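Local coordinates for metallocarboxypeptidase (PDB 3DWC), which probably releases C-terminal amino acids, other than proline, from peptides as a metal-dependent carboxypeptidase of the M32 family, at residues Q212-K224 with F314-F326. Numbering follows the deposited sequence.
Sequences QEALCRFFMDVWK and FMEFLAPRLVEYF. With GLY (glycine), chain O.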
loop_
_atom_site.group_PDB
_atom_site.type_symbol
_atom_site.label_atom_id
_atom_site.label_comp_id
_atom_site.label_asym_id
_atom_site.label_seq_id
_atom_site.Cartn_x
_atom_site.Cartn_y
_atom_site.Cartn_z
ATOM N N GLN B 212 -13.585 11.783 17.699
ATOM C CA GLN B 212 -14.368 11.432 16.483
ATOM C C GLN B 212 -13.974 10.093 15.885
ATOM O O GLN B 212 -14.823 9.287 15.489
ATOM C CB GLN B 212 -14.196 12.518 15.426
ATOM C CG GLN B 212 -14.966 13.755 15.786
ATOM C CD GLN B 212 -15.108 14.694 14.621
ATOM O OE1 GLN B 212 -15.631 14.325 13.573
ATOM N NE2 GLN B 212 -14.667 15.926 14.806
ATOM N N GLU B 213 -12.674 9.860 15.809
ATOM C CA GLU B 213 -12.171 8.606 15.305
ATOM C C GLU B 213 -12.566 7.466 16.215
ATOM O O GLU B 213 -12.994 6.393 15.756
ATOM C CB GLU B 213 -10.662 8.663 15.187
ATOM C CG GLU B 213 -10.127 7.372 14.647
ATOM C CD GLU B 213 -8.634 7.405 14.410
ATOM O OE1 GLU B 213 -8.043 6.303 14.509
ATOM O OE2 GLU B 213 -8.077 8.522 14.109
ATOM N N ALA B 214 -12.420 7.667 17.522
ATOM C CA ALA B 214 -12.818 6.621 18.442
ATOM C C ALA B 214 -14.311 6.280 18.337
ATOM O O ALA B 214 -14.718 5.084 18.391
ATOM C CB ALA B 214 -12.434 7.010 19.882
ATOM N N LEU B 215 -15.136 7.301 18.205
ATOM C CA LEU B 215 -16.573 7.122 18.018
ATOM C C LEU B 215 -16.936 6.372 16.729
ATOM O O LEU B 215 -17.812 5.485 16.713
ATOM C CB LEU B 215 -17.284 8.471 18.055
ATOM C CG LEU B 215 -18.812 8.419 18.055
ATOM C CD1 LEU B 215 -19.407 7.613 19.257
ATOM C CD2 LEU B 215 -19.374 9.778 18.020
ATOM N N CYS B 216 -16.258 6.730 15.659
ATOM C CA CYS B 216 -16.422 6.061 14.386
ATOM C C CYS B 216 -16.071 4.572 14.477
ATOM O O CYS B 216 -16.829 3.737 13.984
ATOM C CB CYS B 216 -15.575 6.772 13.334
ATOM S SG CYS B 216 -16.280 8.375 12.742
ATOM N N ARG B 217 -14.928 4.238 15.070
ATOM C CA ARG B 217 -14.540 2.844 15.242
ATOM C C ARG B 217 -15.547 2.120 16.091
ATOM O O ARG B 217 -15.756 0.932 15.900
ATOM C CB ARG B 217 -13.167 2.689 15.917
ATOM C CG ARG B 217 -12.026 3.191 15.067
ATOM C CD ARG B 217 -10.640 2.994 15.713
ATOM N NE ARG B 217 -9.729 3.562 14.737
ATOM C CZ ARG B 217 -9.196 2.896 13.713
ATOM N NH1 ARG B 217 -9.383 1.578 13.571
ATOM N NH2 ARG B 217 -8.426 3.570 12.855
ATOM N N PHE B 218 -16.095 2.813 17.096
ATOM C CA PHE B 218 -17.093 2.214 17.962
ATOM C C PHE B 218 -18.271 1.817 17.089
ATOM O O PHE B 218 -18.779 0.720 17.202
ATOM C CB PHE B 218 -17.547 3.156 19.076
ATOM C CG PHE B 218 -18.713 2.625 19.852
ATOM C CD1 PHE B 218 -18.538 1.624 20.778
ATOM C CD2 PHE B 218 -19.997 3.095 19.619
ATOM C CE1 PHE B 218 -19.619 1.101 21.464
ATOM C CE2 PHE B 218 -21.065 2.593 20.305
ATOM C CZ PHE B 218 -20.892 1.611 21.236
ATOM N N PHE B 219 -18.666 2.690 16.164
ATOM C CA PHE B 219 -19.764 2.350 15.297
ATOM C C PHE B 219 -19.451 1.296 14.273
ATOM O O PHE B 219 -20.309 0.439 14.006
ATOM C CB PHE B 219 -20.487 3.571 14.751
ATOM C CG PHE B 219 -21.379 4.220 15.775
ATOM C CD1 PHE B 219 -22.656 3.721 16.009
ATOM C CD2 PHE B 219 -20.950 5.320 16.513
ATOM C CE1 PHE B 219 -23.495 4.320 16.974
ATOM C CE2 PHE B 219 -21.767 5.917 17.431
ATOM C CZ PHE B 219 -23.045 5.416 17.677
ATOM N N MET B 220 -18.214 1.259 13.778
ATOM C CA MET B 220 -17.811 0.157 12.966
ATOM C C MET B 220 -17.927 -1.175 13.766
ATOM O O MET B 220 -18.347 -2.189 13.200
ATOM C CB MET B 220 -16.395 0.372 12.460
ATOM C CG MET B 220 -16.313 1.545 11.489
ATOM S SD MET B 220 -14.671 1.903 10.933
ATOM C CE MET B 220 -14.354 0.561 9.767
ATOM N N ASP B 221 -17.597 -1.169 15.066
ATOM C CA ASP B 221 -17.855 -2.343 15.937
ATOM C C ASP B 221 -19.345 -2.706 16.094
ATOM O O ASP B 221 -19.731 -3.891 16.115
ATOM C CB ASP B 221 -17.262 -2.128 17.339
ATOM C CG ASP B 221 -15.735 -2.204 17.359
ATOM O OD1 ASP B 221 -15.108 -2.726 16.395
ATOM O OD2 ASP B 221 -15.156 -1.753 18.378
ATOM N N VAL B 222 -20.197 -1.684 16.201
ATOM C CA VAL B 222 -21.646 -1.881 16.236
ATOM C C VAL B 222 -22.094 -2.590 14.957
ATOM O O VAL B 222 -22.933 -3.460 15.014
ATOM C CB VAL B 222 -22.408 -0.531 16.449
ATOM C CG1 VAL B 222 -23.913 -0.676 16.235
ATOM C CG2 VAL B 222 -22.064 0.070 17.842
ATOM N N TRP B 223 -21.510 -2.238 13.802
ATOM C CA TRP B 223 -21.829 -2.959 12.553
ATOM C C TRP B 223 -21.063 -4.288 12.352
ATOM O O TRP B 223 -21.124 -4.906 11.285
ATOM C CB TRP B 223 -21.642 -2.039 11.333
ATOM C CG TRP B 223 -22.926 -1.479 10.866
ATOM C CD1 TRP B 223 -23.677 -1.923 9.833
ATOM C CD2 TRP B 223 -23.572 -0.299 11.352
ATOM N NE1 TRP B 223 -24.778 -1.122 9.662
ATOM C CE2 TRP B 223 -24.733 -0.115 10.587
ATOM C CE3 TRP B 223 -23.274 0.624 12.355
ATOM C CZ2 TRP B 223 -25.604 0.899 10.819
ATOM C CZ3 TRP B 223 -24.160 1.630 12.584
ATOM C CH2 TRP B 223 -25.301 1.774 11.814
ATOM N N LYS B 224 -20.310 -4.682 13.369
ATOM C CA LYS B 224 -19.503 -5.902 13.380
ATOM C C LYS B 224 -18.513 -5.945 12.232
ATOM O O LYS B 224 -18.194 -6.990 11.708
ATOM C CB LYS B 224 -20.412 -7.121 13.484
ATOM C CG LYS B 224 -21.459 -6.896 14.556
ATOM C CD LYS B 224 -22.201 -8.108 14.908
ATOM C CE LYS B 224 -23.414 -7.756 15.804
ATOM N NZ LYS B 224 -23.095 -7.302 17.257
ATOM N N PHE B 314 -32.251 4.962 16.144
ATOM C CA PHE B 314 -30.807 5.069 16.266
ATOM C C PHE B 314 -30.388 6.313 17.051
ATOM O O PHE B 314 -29.350 6.316 17.718
ATOM C CB PHE B 314 -30.231 5.063 14.889
ATOM C CG PHE B 314 -28.750 4.984 14.835
ATOM C CD1 PHE B 314 -28.112 3.806 15.019
ATOM C CD2 PHE B 314 -28.009 6.107 14.535
ATOM C CE1 PHE B 314 -26.746 3.708 14.891
ATOM C CE2 PHE B 314 -26.627 6.027 14.448
ATOM C CZ PHE B 314 -26.011 4.801 14.615
ATOM N N MET B 315 -31.184 7.380 16.988
ATOM C CA MET B 315 -30.877 8.569 17.787
ATOM C C MET B 315 -30.856 8.260 19.277
ATOM O O MET B 315 -30.139 8.898 20.054
ATOM C CB MET B 315 -31.871 9.707 17.472
ATOM C CG MET B 315 -31.794 10.226 16.023
ATOM S SD MET B 315 -30.128 10.669 15.435
ATOM C CE MET B 315 -29.653 9.227 14.517
ATOM N N GLU B 316 -31.706 7.315 19.676
ATOM C CA GLU B 316 -31.798 6.888 21.050
ATOM C C GLU B 316 -30.544 6.193 21.523
ATOM O O GLU B 316 -30.090 6.402 22.650
ATOM C CB GLU B 316 -32.972 5.950 21.223
ATOM C CG GLU B 316 -34.276 6.588 20.896
ATOM C CD GLU B 316 -35.463 5.704 21.282
ATOM O OE1 GLU B 316 -35.356 4.973 22.308
ATOM O OE2 GLU B 316 -36.461 5.731 20.521
ATOM N N PHE B 317 -29.995 5.345 20.649
ATOM C CA PHE B 317 -28.671 4.814 20.851
ATOM C C PHE B 317 -27.513 5.857 20.726
ATOM O O PHE B 317 -26.563 5.859 21.510
ATOM C CB PHE B 317 -28.431 3.678 19.872
ATOM C CG PHE B 317 -27.189 2.894 20.181
ATOM C CD1 PHE B 317 -27.176 1.949 21.205
ATOM C CD2 PHE B 317 -26.036 3.082 19.428
ATOM C CE1 PHE B 317 -26.014 1.214 21.496
ATOM C CE2 PHE B 317 -24.878 2.342 19.704
ATOM C CZ PHE B 317 -24.878 1.408 20.745
ATOM N N LEU B 318 -27.581 6.715 19.718
ATOM C CA LEU B 318 -26.502 7.654 19.439
ATOM C C LEU B 318 -26.277 8.723 20.507
ATOM O O LEU B 318 -25.123 8.997 20.916
ATOM C CB LEU B 318 -26.756 8.351 18.094
ATOM C CG LEU B 318 -25.738 9.427 17.679
ATOM C CD1 LEU B 318 -24.331 8.836 17.584
ATOM C CD2 LEU B 318 -26.178 10.112 16.388
ATOM N N ALA B 319 -27.359 9.358 20.933
ATOM C CA ALA B 319 -27.259 10.516 21.831
ATOM C C ALA B 319 -26.357 10.326 23.049
ATOM O O ALA B 319 -25.447 11.174 23.299
ATOM C CB ALA B 319 -28.647 11.000 22.228
ATOM N N PRO B 320 -26.581 9.263 23.831
ATOM C CA PRO B 320 -25.680 9.012 24.964
ATOM C C PRO B 320 -24.233 8.645 24.625
ATOM O O PRO B 320 -23.349 8.821 25.471
ATOM C CB PRO B 320 -26.336 7.810 25.690
ATOM C CG PRO B 320 -27.663 7.624 25.079
ATOM C CD PRO B 320 -27.634 8.229 23.731
ATOM N N ARG B 321 -23.981 8.078 23.448
ATOM C CA ARG B 321 -22.606 7.952 22.983
ATOM C C ARG B 321 -21.996 9.296 22.683
ATOM O O ARG B 321 -20.783 9.486 22.864
ATOM C CB ARG B 321 -22.492 7.112 21.732
ATOM C CG ARG B 321 -23.153 5.754 21.846
ATOM C CD ARG B 321 -22.455 4.830 22.788
ATOM N NE ARG B 321 -23.427 3.845 23.212
ATOM C CZ ARG B 321 -24.250 3.978 24.246
ATOM N NH1 ARG B 321 -24.158 5.022 25.086
ATOM N NH2 ARG B 321 -25.132 3.011 24.488
ATOM N N LEU B 322 -22.798 10.255 22.243
ATOM C CA LEU B 322 -22.241 11.584 21.987
ATOM C C LEU B 322 -21.882 12.218 23.316
ATOM O O LEU B 322 -20.885 12.914 23.404
ATOM C CB LEU B 322 -23.181 12.488 21.192
ATOM C CG LEU B 322 -23.551 12.037 19.773
ATOM C CD1 LEU B 322 -24.675 12.937 19.200
ATOM C CD2 LEU B 322 -22.352 12.003 18.878
ATOM N N VAL B 323 -22.670 11.985 24.354
ATOM C CA VAL B 323 -22.324 12.510 25.701
ATOM C C VAL B 323 -21.015 11.864 26.227
ATOM O O VAL B 323 -20.089 12.534 26.661
ATOM C CB VAL B 323 -23.491 12.309 26.692
ATOM C CG1 VAL B 323 -23.051 12.664 28.157
ATOM C CG2 VAL B 323 -24.669 13.128 26.244
ATOM N N GLU B 324 -20.932 10.551 26.084
ATOM C CA GLU B 324 -19.785 9.771 26.515
ATOM C C GLU B 324 -18.445 10.133 25.832
ATOM O O GLU B 324 -17.403 10.214 26.506
ATOM C CB GLU B 324 -20.117 8.315 26.255
ATOM C CG GLU B 324 -19.008 7.367 26.615
ATOM C CD GLU B 324 -19.316 5.940 26.180
ATOM O OE1 GLU B 324 -20.463 5.694 25.692
ATOM O OE2 GLU B 324 -18.390 5.085 26.328
ATOM N N TYR B 325 -18.484 10.338 24.510
ATOM C CA TYR B 325 -17.281 10.608 23.711
ATOM C C TYR B 325 -16.911 12.080 23.671
ATOM O O TYR B 325 -15.742 12.412 23.570
ATOM C CB TYR B 325 -17.440 10.066 22.278
ATOM C CG TYR B 325 -17.116 8.602 22.195
ATOM C CD1 TYR B 325 -15.854 8.142 21.805
ATOM C CD2 TYR B 325 -18.032 7.677 22.601
ATOM C CE1 TYR B 325 -15.587 6.763 21.756
ATOM C CE2 TYR B 325 -17.765 6.325 22.568
ATOM C CZ TYR B 325 -16.565 5.872 22.150
ATOM O OH TYR B 325 -16.396 4.508 22.203
ATOM N N PHE B 326 -17.897 12.982 23.728
ATOM C CA PHE B 326 -17.592 14.429 23.594
ATOM C C PHE B 326 -17.896 15.215 24.835
ATOM O O PHE B 326 -17.426 16.345 24.964
ATOM C CB PHE B 326 -18.371 15.065 22.421
ATOM C CG PHE B 326 -18.066 14.443 21.080
ATOM C CD1 PHE B 326 -16.766 14.343 20.605
ATOM C CD2 PHE B 326 -19.063 13.979 20.297
ATOM C CE1 PHE B 326 -16.518 13.746 19.377
ATOM C CE2 PHE B 326 -18.792 13.401 19.076
ATOM C CZ PHE B 326 -17.547 13.284 18.637
HETATM N N GLY O . -26.078 -7.958 17.487
HETATM C CA GLY O . -25.650 -9.169 18.240
HETATM C C GLY O . -25.860 -10.498 17.540
HETATM O O GLY O . -24.890 -11.160 17.126
#
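A single knob-into-hole contact within an aromatic cluster joins two roughly antiparallel helices of this mostly helical M32 carboxypeptidase: Phe-219, on helix 209-222, enters the hole formed by Phe-314, Phe-317, Leu-318 and Arg-321 of helix 312-326. The segment axes of 212-222 and 314-326 run at 142° and come within 10.1 Å. With CG anti to its carbonyl carbon (chi1 -76°), Phe-219 brings CE1 3.5 Å from Phe-314 CZ. The same CE1 meets the edge of the Phe-317 ring near its plane, while Phe-219 CZ rests 3.7 Å from Leu-318 CD1. The Phe-219 and Phe-317 planes are almost perpendicular, at 83°. Trp-223 extends the cluster, its CH2 3.9 Å from Phe-314 CE1, and its indole also touches Thr-269 on helix 259-276, the helix that carries His-267 and His-271 of the cobalt site. Just beyond Trp-223, helix 209-222 ends in a Schellman motif with Lys-224 at C-prime in positive phi; Lys-224 NZ is 3.1 Å from the N of a bound glycine. Arg-321, bent at chi2, brings its CD to 3.6 Å from Phe-218 CE2, the guanidinium standing steeply to that ring. At the other end Gln-212 lays CG by Phe-326, while its NE2 is held by the carbonyls of Phe-207 and Thr-254. The two methyls of Leu-215 part ways: CD2 reaches Leu-322 and Phe-326, and CD1 makes a CH-pi contact over one face of Tyr-325, 3.9 Å from the ring centroid, with Ala-214 CB at that ring's edge, 3.7 Å from CE1 of Tyr-325.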